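Local coordinates for protein cellulase (Soil metagenome, PDB 5I2U) that probably hydrolyses the beta-1,4-glycosidic bonds of cellulose as a halotolerant glycoside hydrolase of family 5, at residues K173-R184 with D209-I217; K289-L297 with D309-T318. One frame throughout, in Å; residues are numbered along the deposited sequence.

The chain folds as a TIM barrel, eight parallel strands closed in their sequence order, and both contacts lie toward its periphery, each with its centre about 18 Å from that of the chain. Interaction 1 comes first along the sequence: it joins helix 169-186 to the loop running from helix 203-208 into strand 217-224. Interaction 2 opens after interaction 1 has closed; there the loop following strand 281-286, the last of the barrel, meets the start of helix 313-325. They occupy opposite sides of the chain's centre, with centres about 36 Å and nearest atoms about 22 Å apart. Sharing no helix or strand, they join the sixth strand's entry and the eighth's exit to different helices.

Interaction 1 (K173-R184 with D209-I217); sequences KTYSEEVIAVIR and DPIRDVSNI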
loop_
_atom_site.group_PDB
_atom_site.type_symbol
_atom_site.label_atom_id
_atom_site.label_comp_id
_atom_site.label_asym_id
_atom_site.label_seq_id
_atom_site.Cartn_x
_atom_site.Cartn_y
_atom_site.Cartn_z
ATOM N N LYS A 173 -0.930 6.014 -17.518
ATOM C CA LYS A 173 -2.382 6.265 -17.575
ATOM C C LYS A 173 -3.099 5.262 -18.477
ATOM O O LYS A 173 -4.201 4.841 -18.159
ATOM C CB LYS A 173 -2.665 7.690 -18.068
ATOM C CG LYS A 173 -4.113 8.160 -17.954
ATOM C CD LYS A 173 -4.323 9.426 -18.770
ATOM C CE LYS A 173 -5.715 10.001 -18.601
ATOM N NZ LYS A 173 -6.155 10.730 -19.824
ATOM N N THR A 174 -2.485 4.914 -19.608
ATOM C CA THR A 174 -3.066 3.953 -20.551
ATOM C C THR A 174 -3.152 2.579 -19.910
ATOM O O THR A 174 -4.210 1.963 -19.910
ATOM C CB THR A 174 -2.237 3.867 -21.847
ATOM O OG1 THR A 174 -2.034 5.188 -22.381
ATOM C CG2 THR A 174 -2.939 2.992 -22.899
ATOM N N TYR A 175 -2.034 2.119 -19.355
ATOM C CA TYR A 175 -1.983 0.892 -18.560
ATOM C C TYR A 175 -3.085 0.869 -17.514
ATOM O O TYR A 175 -3.789 -0.133 -17.344
ATOM C CB TYR A 175 -0.609 0.797 -17.881
ATOM C CG TYR A 175 -0.411 -0.265 -16.802
ATOM C CD1 TYR A 175 -0.962 -0.115 -15.518
ATOM C CD2 TYR A 175 0.378 -1.383 -17.041
ATOM C CE1 TYR A 175 -0.759 -1.059 -14.523
ATOM C CE2 TYR A 175 0.589 -2.339 -16.045
ATOM C CZ TYR A 175 0.025 -2.171 -14.784
ATOM O OH TYR A 175 0.230 -3.112 -13.792
ATOM N N SER A 176 -3.226 1.997 -16.826
ATOM C CA SER A 176 -4.172 2.127 -15.725
ATOM C C SER A 176 -5.626 2.098 -16.189
ATOM O O SER A 176 -6.440 1.384 -15.603
ATOM C CB SER A 176 -3.883 3.401 -14.932
ATOM O OG SER A 176 -2.635 3.266 -14.294
ATOM N N GLU A 177 -5.940 2.878 -17.226
ATOM C CA GLU A 177 -7.274 2.836 -17.881
ATOM C C GLU A 177 -7.640 1.399 -18.270
ATOM O O GLU A 177 -8.729 0.923 -17.956
ATOM C CB GLU A 177 -7.321 3.742 -19.126
ATOM C CG GLU A 177 -7.397 5.236 -18.814
ATOM C CD GLU A 177 -7.015 6.153 -19.980
ATOM O OE1 GLU A 177 -6.385 5.702 -20.973
ATOM O OE2 GLU A 177 -7.341 7.358 -19.896
ATOM N N GLU A 178 -6.701 0.705 -18.908
ATOM C CA GLU A 178 -6.941 -0.657 -19.379
ATOM C C GLU A 178 -7.126 -1.697 -18.267
ATOM O O GLU A 178 -8.004 -2.545 -18.367
ATOM C CB GLU A 178 -5.836 -1.085 -20.342
ATOM C CG GLU A 178 -5.942 -0.397 -21.695
ATOM C CD GLU A 178 -4.857 -0.813 -22.675
ATOM O OE1 GLU A 178 -4.227 -1.867 -22.478
ATOM O OE2 GLU A 178 -4.645 -0.068 -23.656
ATOM N N VAL A 179 -6.328 -1.604 -17.205
ATOM C CA VAL A 179 -6.458 -2.505 -16.050
ATOM C C VAL A 179 -7.701 -2.173 -15.236
ATOM O O VAL A 179 -8.425 -3.081 -14.803
ATOM C CB VAL A 179 -5.189 -2.470 -15.158
ATOM C CG1 VAL A 179 -5.387 -3.270 -13.879
ATOM C CG2 VAL A 179 -3.987 -3.010 -15.929
ATOM N N ILE A 180 -7.938 -0.879 -15.012
ATOM C CA ILE A 180 -9.168 -0.423 -14.336
ATOM C C ILE A 180 -10.406 -0.936 -15.074
ATOM O O ILE A 180 -11.358 -1.416 -14.442
ATOM C CB ILE A 180 -9.233 1.127 -14.209
ATOM C CG1 ILE A 180 -8.232 1.620 -13.150
ATOM C CG2 ILE A 180 -10.640 1.620 -13.838
ATOM C CD1 ILE A 180 -7.881 3.090 -13.287
ATOM N N ALA A 181 -10.391 -0.821 -16.404
ATOM C CA ALA A 181 -11.500 -1.313 -17.247
ATOM C C ALA A 181 -11.800 -2.775 -16.978
ATOM O O ALA A 181 -12.953 -3.133 -16.788
ATOM C CB ALA A 181 -11.201 -1.102 -18.727
ATOM N N VAL A 182 -10.757 -3.599 -16.894
ATOM C CA VAL A 182 -10.938 -5.018 -16.584
ATOM C C VAL A 182 -11.485 -5.232 -15.177
ATOM O O VAL A 182 -12.360 -6.073 -14.989
ATOM C CB VAL A 182 -9.630 -5.822 -16.738
ATOM C CG1 VAL A 182 -9.813 -7.257 -16.259
ATOM C CG2 VAL A 182 -9.169 -5.824 -18.193
ATOM N N ILE A 183 -10.944 -4.509 -14.191
ATOM C CA ILE A 183 -11.352 -4.684 -12.789
ATOM C C ILE A 183 -12.804 -4.280 -12.623
ATOM O O ILE A 183 -13.592 -5.047 -12.070
ATOM C CB ILE A 183 -10.477 -3.875 -11.784
ATOM C CG1 ILE A 183 -9.054 -4.447 -11.727
ATOM C CG2 ILE A 183 -11.080 -3.918 -10.383
ATOM C CD1 ILE A 183 -8.049 -3.572 -11.000
ATOM N N ARG A 184 -13.134 -3.081 -13.096
ATOM C CA ARG A 184 -14.483 -2.540 -12.939
ATOM C C ARG A 184 -15.592 -3.392 -13.549
ATOM O O ARG A 184 -16.714 -3.365 -13.054
ATOM C CB ARG A 184 -14.587 -1.103 -13.481
ATOM C CG ARG A 184 -14.030 -0.055 -12.525
ATOM C CD ARG A 184 -14.989 0.245 -11.364
ATOM N NE ARG A 184 -14.364 1.115 -10.359
ATOM C CZ ARG A 184 -13.802 0.735 -9.200
ATOM N NH1 ARG A 184 -13.768 -0.541 -8.800
ATOM N NH2 ARG A 184 -13.254 1.662 -8.423
ATOM N N ASP A 209 -3.406 15.702 -16.217
ATOM C CA ASP A 209 -4.020 14.716 -17.110
ATOM C C ASP A 209 -4.597 13.499 -16.324
ATOM O O ASP A 209 -4.112 12.369 -16.464
ATOM C CB ASP A 209 -2.947 14.280 -18.127
ATOM C CG ASP A 209 -3.465 13.323 -19.201
ATOM O OD1 ASP A 209 -4.671 13.346 -19.544
ATOM O OD2 ASP A 209 -2.632 12.563 -19.733
ATOM N N PRO A 210 -5.643 13.713 -15.514
ATOM C CA PRO A 210 -6.184 12.602 -14.717
ATOM C C PRO A 210 -7.026 11.623 -15.514
ATOM O O PRO A 210 -7.490 11.949 -16.604
ATOM C CB PRO A 210 -7.059 13.312 -13.676
ATOM C CG PRO A 210 -7.505 14.550 -14.367
ATOM C CD PRO A 210 -6.314 14.984 -15.194
ATOM N N ILE A 211 -7.257 10.449 -14.935
ATOM C CA ILE A 211 -8.167 9.459 -15.510
ATOM C C ILE A 211 -9.608 9.927 -15.265
ATOM O O ILE A 211 -9.978 10.253 -14.141
ATOM C CB ILE A 211 -7.965 8.058 -14.890
ATOM C CG1 ILE A 211 -6.515 7.589 -15.077
ATOM C CG2 ILE A 211 -8.903 7.034 -15.523
ATOM C CD1 ILE A 211 -6.129 6.401 -14.223
ATOM N N ARG A 212 -10.421 9.924 -16.317
ATOM C CA ARG A 212 -11.776 10.471 -16.271
ATOM C C ARG A 212 -12.812 9.366 -16.350
ATOM O O ARG A 212 -12.503 8.229 -16.737
ATOM C CB ARG A 212 -11.962 11.452 -17.423
ATOM C CG ARG A 212 -11.074 12.682 -17.301
ATOM C CD ARG A 212 -10.974 13.468 -18.596
ATOM N NE ARG A 212 -10.287 14.744 -18.376
ATOM C CZ ARG A 212 -8.965 14.913 -18.275
ATOM N NH1 ARG A 212 -8.114 13.883 -18.377
ATOM N NH2 ARG A 212 -8.480 16.135 -18.070
ATOM N N ASP A 213 -14.042 9.716 -15.969
ATOM C CA ASP A 213 -15.198 8.803 -15.989
ATOM C C ASP A 213 -14.931 7.501 -15.221
ATOM O O ASP A 213 -15.260 6.407 -15.680
ATOM C CB ASP A 213 -15.615 8.509 -17.437
ATOM C CG ASP A 213 -15.863 9.771 -18.234
ATOM O OD1 ASP A 213 -16.848 10.472 -17.932
ATOM O OD2 ASP A 213 -15.070 10.064 -19.157
ATOM N N VAL A 214 -14.297 7.633 -14.064
ATOM C CA VAL A 214 -13.970 6.485 -13.218
ATOM C C VAL A 214 -14.259 6.863 -11.766
ATOM O O VAL A 214 -14.019 7.999 -11.361
ATOM C CB VAL A 214 -12.508 5.977 -13.452
ATOM C CG1 VAL A 214 -12.321 5.551 -14.904
ATOM C CG2 VAL A 214 -11.447 7.027 -13.131
ATOM N N SER A 215 -14.854 5.947 -11.011
ATOM C CA SER A 215 -15.148 6.205 -9.601
ATOM C C SER A 215 -14.308 5.313 -8.682
ATOM O O SER A 215 -13.785 4.283 -9.105
ATOM C CB SER A 215 -16.642 6.023 -9.327
ATOM O OG SER A 215 -17.034 4.677 -9.500
ATOM N N ASN A 216 -14.182 5.740 -7.431
ATOM C CA ASN A 216 -13.475 4.998 -6.387
ATOM C C ASN A 216 -12.054 4.588 -6.764
ATOM O O ASN A 216 -11.644 3.443 -6.565
ATOM C CB ASN A 216 -14.307 3.787 -5.934
ATOM C CG ASN A 216 -15.496 4.181 -5.105
ATOM O OD1 ASN A 216 -15.694 5.353 -4.782
ATOM N ND2 ASN A 216 -16.315 3.203 -4.764
ATOM N N ILE A 217 -11.321 5.533 -7.339
ATOM C CA ILE A 217 -9.889 5.382 -7.491
ATOM C C ILE A 217 -9.163 6.475 -6.713
ATOM O O ILE A 217 -9.725 7.551 -6.466
ATOM C CB ILE A 217 -9.431 5.331 -8.966
ATOM C CG1 ILE A 217 -9.432 6.709 -9.630
ATOM C CG2 ILE A 217 -10.290 4.348 -9.751
ATOM C CD1 ILE A 217 -8.499 6.774 -10.822
#
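A salt-bridge network of Lys173, Glu177, Asp209 and Arg212 closes one end of the contact between helix 169-186 and the loop of residues 209-217. With CG anti to the backbone N (chi1 -170°) and the rest extended, Lys173 runs alongside Ile211, the two side chains pointing opposite ways with Lys173 CG 3.8 Å from Ile211 CG1, and carries NZ to the carboxylate. There Lys173 NZ meets Asp209 OD1 at 3.0 Å, 40° above the carboxylate plane. Glu177 OE2, 3.6 Å from Lys173 NZ, is a second anion for the same ammonium. A long ion pair to Arg212 NH1 (3.7 Å) gives Asp209 OD1 a second cation. With an alanine in place of Lys173, Asp209 and Glu177 would probably lose the ammonium they share, and Ile211 CG1 the methylene packed against it.

In the TIM barrel this loop leads into strand 217-224, and Ile211 is its main apolar link to the helix. Ile211 CD1 lies 3.8 Å from Ser176 CB and meets Ile180 CD1 tip to tip at 3.9 Å. Ile180 also touches Ile192 of strand 192-194. At the far end Arg184 bends at chi2 and gives NH2 to Ser215 O, 2.8 Å away and 163° at the hydrogen, with the oxygen in the guanidinium plane; NE adds a weak bond to the same oxygen. Arg184 NH1 hydrogen-bonds to Asp187 O and Asn190 O of the magnesium site.

Interaction 2 (K289-L297 with D309-T318); sequences KNETCSMLL and DLLKPWGKLT
Residues 295-297 and 310-312 run antiparallel through a single beta bridge, in which Leu296 and Leu311 form a non-hydrogen-bonded pair. Two backbone bonds flank it: Leu297 N to Leu310 O at 2.9 Å, nearly straight at 169°, and Lys312 N to Met295 O at 2.8 Å. Lys312 is the N-cap residue of helix 313-325, so the bridge leads into the first turn. There Gly315, lacking a CB that would collide with Met295 O, brings its CA to 3.5 Å from that oxygen in a CA-H...O contact.

Lys312 curls back over the loop, bent at chi2, chi3 and chi4, with its CD against Leu297 CD2. Its NZ thereby reaches Glu291 O at 2.9 Å and Ser294 O at 3.2 Å. Glu291 O also accepts Ser294 N within the type I turn, the two donors arriving from opposite faces of its plane. Met295 crosses Trp314 at a slant: Met295 CG touches Trp314 CD1, and Met295 SD, 5.0 Å from the centroid of the five-membered ring, makes a Met-aromatic contact. Beyond it Met295 CE lies against Trp314 NE1 and 3.4 Å from Thr318 OG1, the hydroxyl that sits over the indole face and bonds to Trp314 O. Cys293 O lies in the ring plane at the edge, 3.1 Å from Trp314 CD1; Trp314 NE1 bonds to Trp284 O of the last barrel strand.

Lys312 thus answers three loop carbonyls with its N-H groups; its ammonium ties Glu291 O and Ser294 O, from the first and last residues of the turn, to the helix start and is likely to polarise both.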
loop_
_atom_site.group_PDB
_atom_site.type_symbol
_atom_site.label_atom_id
_atom_site.label_comp_id
_atom_site.label_asym_id
_atom_site.label_seq_id
_atom_site.Cartn_x
_atom_site.Cartn_y
_atom_site.Cartn_z
ATOM N N LYS A 289 15.649 -8.099 6.593
ATOM C CA LYS A 289 16.932 -7.877 5.949
ATOM C C LYS A 289 17.742 -6.933 6.847
ATOM O O LYS A 289 17.160 -6.208 7.649
ATOM C CB LYS A 289 16.680 -7.285 4.565
ATOM C CG LYS A 289 17.901 -6.967 3.711
ATOM C CD LYS A 289 17.424 -6.656 2.297
ATOM C CE LYS A 289 18.503 -6.054 1.410
ATOM N NZ LYS A 289 17.953 -5.708 0.069
ATOM N N ASN A 290 19.069 -6.950 6.730
ATOM C CA ASN A 290 19.913 -5.957 7.415
ATOM C C ASN A 290 19.868 -4.598 6.727
ATOM O O ASN A 290 20.871 -4.124 6.164
ATOM C CB ASN A 290 21.371 -6.414 7.542
ATOM C CG ASN A 290 22.204 -5.455 8.377
ATOM O OD1 ASN A 290 21.692 -4.803 9.282
ATOM N ND2 ASN A 290 23.484 -5.350 8.058
ATOM N N GLU A 291 18.705 -3.968 6.807
ATOM C CA GLU A 291 18.459 -2.640 6.235
ATOM C C GLU A 291 17.574 -1.871 7.219
ATOM O O GLU A 291 16.761 -2.468 7.947
ATOM C CB GLU A 291 17.775 -2.752 4.857
ATOM C CG GLU A 291 16.376 -3.367 4.928
ATOM C CD GLU A 291 15.728 -3.679 3.593
ATOM O OE1 GLU A 291 16.180 -3.173 2.546
ATOM O OE2 GLU A 291 14.748 -4.457 3.620
ATOM N N THR A 292 17.739 -0.554 7.235
ATOM C CA THR A 292 16.974 0.335 8.117
ATOM C C THR A 292 15.454 0.172 7.976
ATOM O O THR A 292 14.749 0.138 8.984
ATOM C CB THR A 292 17.368 1.808 7.866
ATOM O OG1 THR A 292 18.788 1.938 7.966
ATOM C CG2 THR A 292 16.704 2.740 8.877
ATOM N N CYS A 293 14.957 0.042 6.743
ATOM C CA CYS A 293 13.509 -0.107 6.498
ATOM C C CYS A 293 12.892 -1.479 6.881
ATOM O O CYS A 293 11.667 -1.603 6.872
ATOM C CB CYS A 293 13.154 0.205 5.035
ATOM S SG CYS A 293 13.398 -1.173 3.873
ATOM N N SER A 294 13.708 -2.486 7.216
ATOM C CA SER A 294 13.185 -3.825 7.596
ATOM C C SER A 294 12.882 -3.756 9.071
ATOM O O SER A 294 13.791 -3.543 9.879
ATOM C CB SER A 294 14.204 -4.943 7.318
ATOM O OG SER A 294 13.999 -5.532 6.042
ATOM N N MET A 295 11.617 -3.917 9.438
ATOM C CA MET A 295 11.168 -3.620 10.822
ATOM C C MET A 295 11.552 -4.650 11.895
ATOM O O MET A 295 11.477 -4.332 13.086
ATOM C CB MET A 295 9.653 -3.444 10.842
ATOM C CG MET A 295 9.166 -2.235 10.063
ATOM S SD MET A 295 7.375 -2.223 9.821
ATOM C CE MET A 295 7.250 -0.878 8.638
ATOM N N LEU A 296 11.921 -5.872 11.489
ATOM C CA LEU A 296 12.127 -6.991 12.428
ATOM C C LEU A 296 13.534 -7.577 12.363
ATOM O O LEU A 296 14.177 -7.542 11.330
ATOM C CB LEU A 296 11.136 -8.114 12.120
ATOM C CG LEU A 296 9.645 -7.759 12.150
ATOM C CD1 LEU A 296 8.823 -8.894 11.546
ATOM C CD2 LEU A 296 9.192 -7.445 13.566
ATOM N N LEU A 297 13.994 -8.132 13.477
ATOM C CA LEU A 297 15.221 -8.942 13.484
ATOM C C LEU A 297 14.938 -10.333 12.898
ATOM O O LEU A 297 13.827 -10.832 13.028
ATOM C CB LEU A 297 15.759 -9.117 14.901
ATOM C CG LEU A 297 16.242 -7.871 15.625
ATOM C CD1 LEU A 297 16.834 -8.277 16.966
ATOM C CD2 LEU A 297 17.272 -7.096 14.811
ATOM N N ASP A 309 12.398 -6.401 21.925
ATOM C CA ASP A 309 13.783 -6.687 21.487
ATOM C C ASP A 309 13.892 -7.176 20.028
ATOM O O ASP A 309 14.954 -7.091 19.425
ATOM C CB ASP A 309 14.471 -7.698 22.432
ATOM C CG ASP A 309 13.659 -8.976 22.631
ATOM O OD1 ASP A 309 12.517 -8.894 23.108
ATOM O OD2 ASP A 309 14.162 -10.067 22.328
ATOM N N LEU A 310 12.801 -7.715 19.494
ATOM C CA LEU A 310 12.742 -8.222 18.126
ATOM C C LEU A 310 12.377 -7.161 17.112
ATOM O O LEU A 310 12.513 -7.383 15.904
ATOM C CB LEU A 310 11.751 -9.385 18.042
ATOM C CG LEU A 310 12.242 -10.650 18.747
ATOM C CD1 LEU A 310 11.093 -11.619 18.997
ATOM C CD2 LEU A 310 13.329 -11.329 17.922
ATOM N N LEU A 311 11.909 -6.025 17.599
ATOM C CA LEU A 311 11.592 -4.896 16.752
ATOM C C LEU A 311 12.844 -4.092 16.513
ATOM O O LEU A 311 13.560 -3.771 17.447
ATOM C CB LEU A 311 10.554 -4.001 17.423
ATOM C CG LEU A 311 9.192 -4.630 17.672
ATOM C CD1 LEU A 311 8.312 -3.677 18.478
ATOM C CD2 LEU A 311 8.526 -5.016 16.361
ATOM N N LYS A 312 13.113 -3.797 15.258
ATOM C CA LYS A 312 14.158 -2.862 14.904
ATOM C C LYS A 312 13.686 -1.448 15.297
ATOM O O LYS A 312 12.487 -1.230 15.486
ATOM C CB LYS A 312 14.449 -2.933 13.405
ATOM C CG LYS A 312 15.157 -4.206 12.956
ATOM C CD LYS A 312 16.674 -4.039 12.901
ATOM C CE LYS A 312 17.132 -3.237 11.693
ATOM N NZ LYS A 312 16.958 -4.003 10.422
ATOM N N PRO A 313 14.620 -0.488 15.407
ATOM C CA PRO A 313 14.244 0.909 15.668
ATOM C C PRO A 313 13.081 1.427 14.796
ATOM O O PRO A 313 12.121 1.989 15.325
ATOM C CB PRO A 313 15.524 1.675 15.362
ATOM C CG PRO A 313 16.628 0.702 15.599
ATOM C CD PRO A 313 16.081 -0.660 15.308
ATOM N N TRP A 314 13.157 1.192 13.486
ATOM C CA TRP A 314 12.058 1.527 12.558
ATOM C C TRP A 314 10.774 0.734 12.837
ATOM O O TRP A 314 9.672 1.247 12.645
ATOM C CB TRP A 314 12.533 1.366 11.106
ATOM C CG TRP A 314 11.480 1.465 10.048
ATOM C CD1 TRP A 314 11.270 0.575 9.065
ATOM C CD2 TRP A 314 10.485 2.490 9.884
ATOM N NE1 TRP A 314 10.226 0.965 8.271
ATOM C CE2 TRP A 314 9.724 2.144 8.751
ATOM C CE3 TRP A 314 10.174 3.675 10.574
ATOM C CZ2 TRP A 314 8.655 2.919 8.295
ATOM C CZ3 TRP A 314 9.121 4.462 10.112
ATOM C CH2 TRP A 314 8.372 4.073 8.985
ATOM N N GLY A 315 10.921 -0.508 13.299
ATOM C CA GLY A 315 9.791 -1.327 13.748
ATOM C C GLY A 315 9.064 -0.708 14.928
ATOM O O GLY A 315 7.839 -0.574 14.905
ATOM N N LYS A 316 9.823 -0.324 15.947
ATOM C CA LYS A 316 9.257 0.337 17.115
ATOM C C LYS A 316 8.551 1.649 16.757
ATOM O O LYS A 316 7.443 1.922 17.242
ATOM C CB LYS A 316 10.346 0.600 18.167
ATOM C CG LYS A 316 10.881 -0.645 18.859
ATOM C CD LYS A 316 11.887 -0.266 19.942
ATOM C CE LYS A 316 12.347 -1.459 20.771
ATOM N NZ LYS A 316 13.379 -2.262 20.048
ATOM N N LEU A 317 9.217 2.462 15.945
ATOM C CA LEU A 317 8.674 3.736 15.505
ATOM C C LEU A 317 7.388 3.563 14.677
ATOM O O LEU A 317 6.429 4.335 14.839
ATOM C CB LEU A 317 9.729 4.489 14.693
ATOM C CG LEU A 317 9.370 5.877 14.171
ATOM C CD1 LEU A 317 8.931 6.778 15.313
ATOM C CD2 LEU A 317 10.558 6.481 13.439
ATOM N N THR A 318 7.370 2.548 13.810
ATOM C CA THR A 318 6.173 2.207 13.027
ATOM C C THR A 318 5.026 1.718 13.925
ATOM O O THR A 318 3.886 2.161 13.787
ATOM C CB THR A 318 6.475 1.119 11.950
ATOM O OG1 THR A 318 7.445 1.611 11.012
ATOM C CG2 THR A 318 5.220 0.730 11.190
#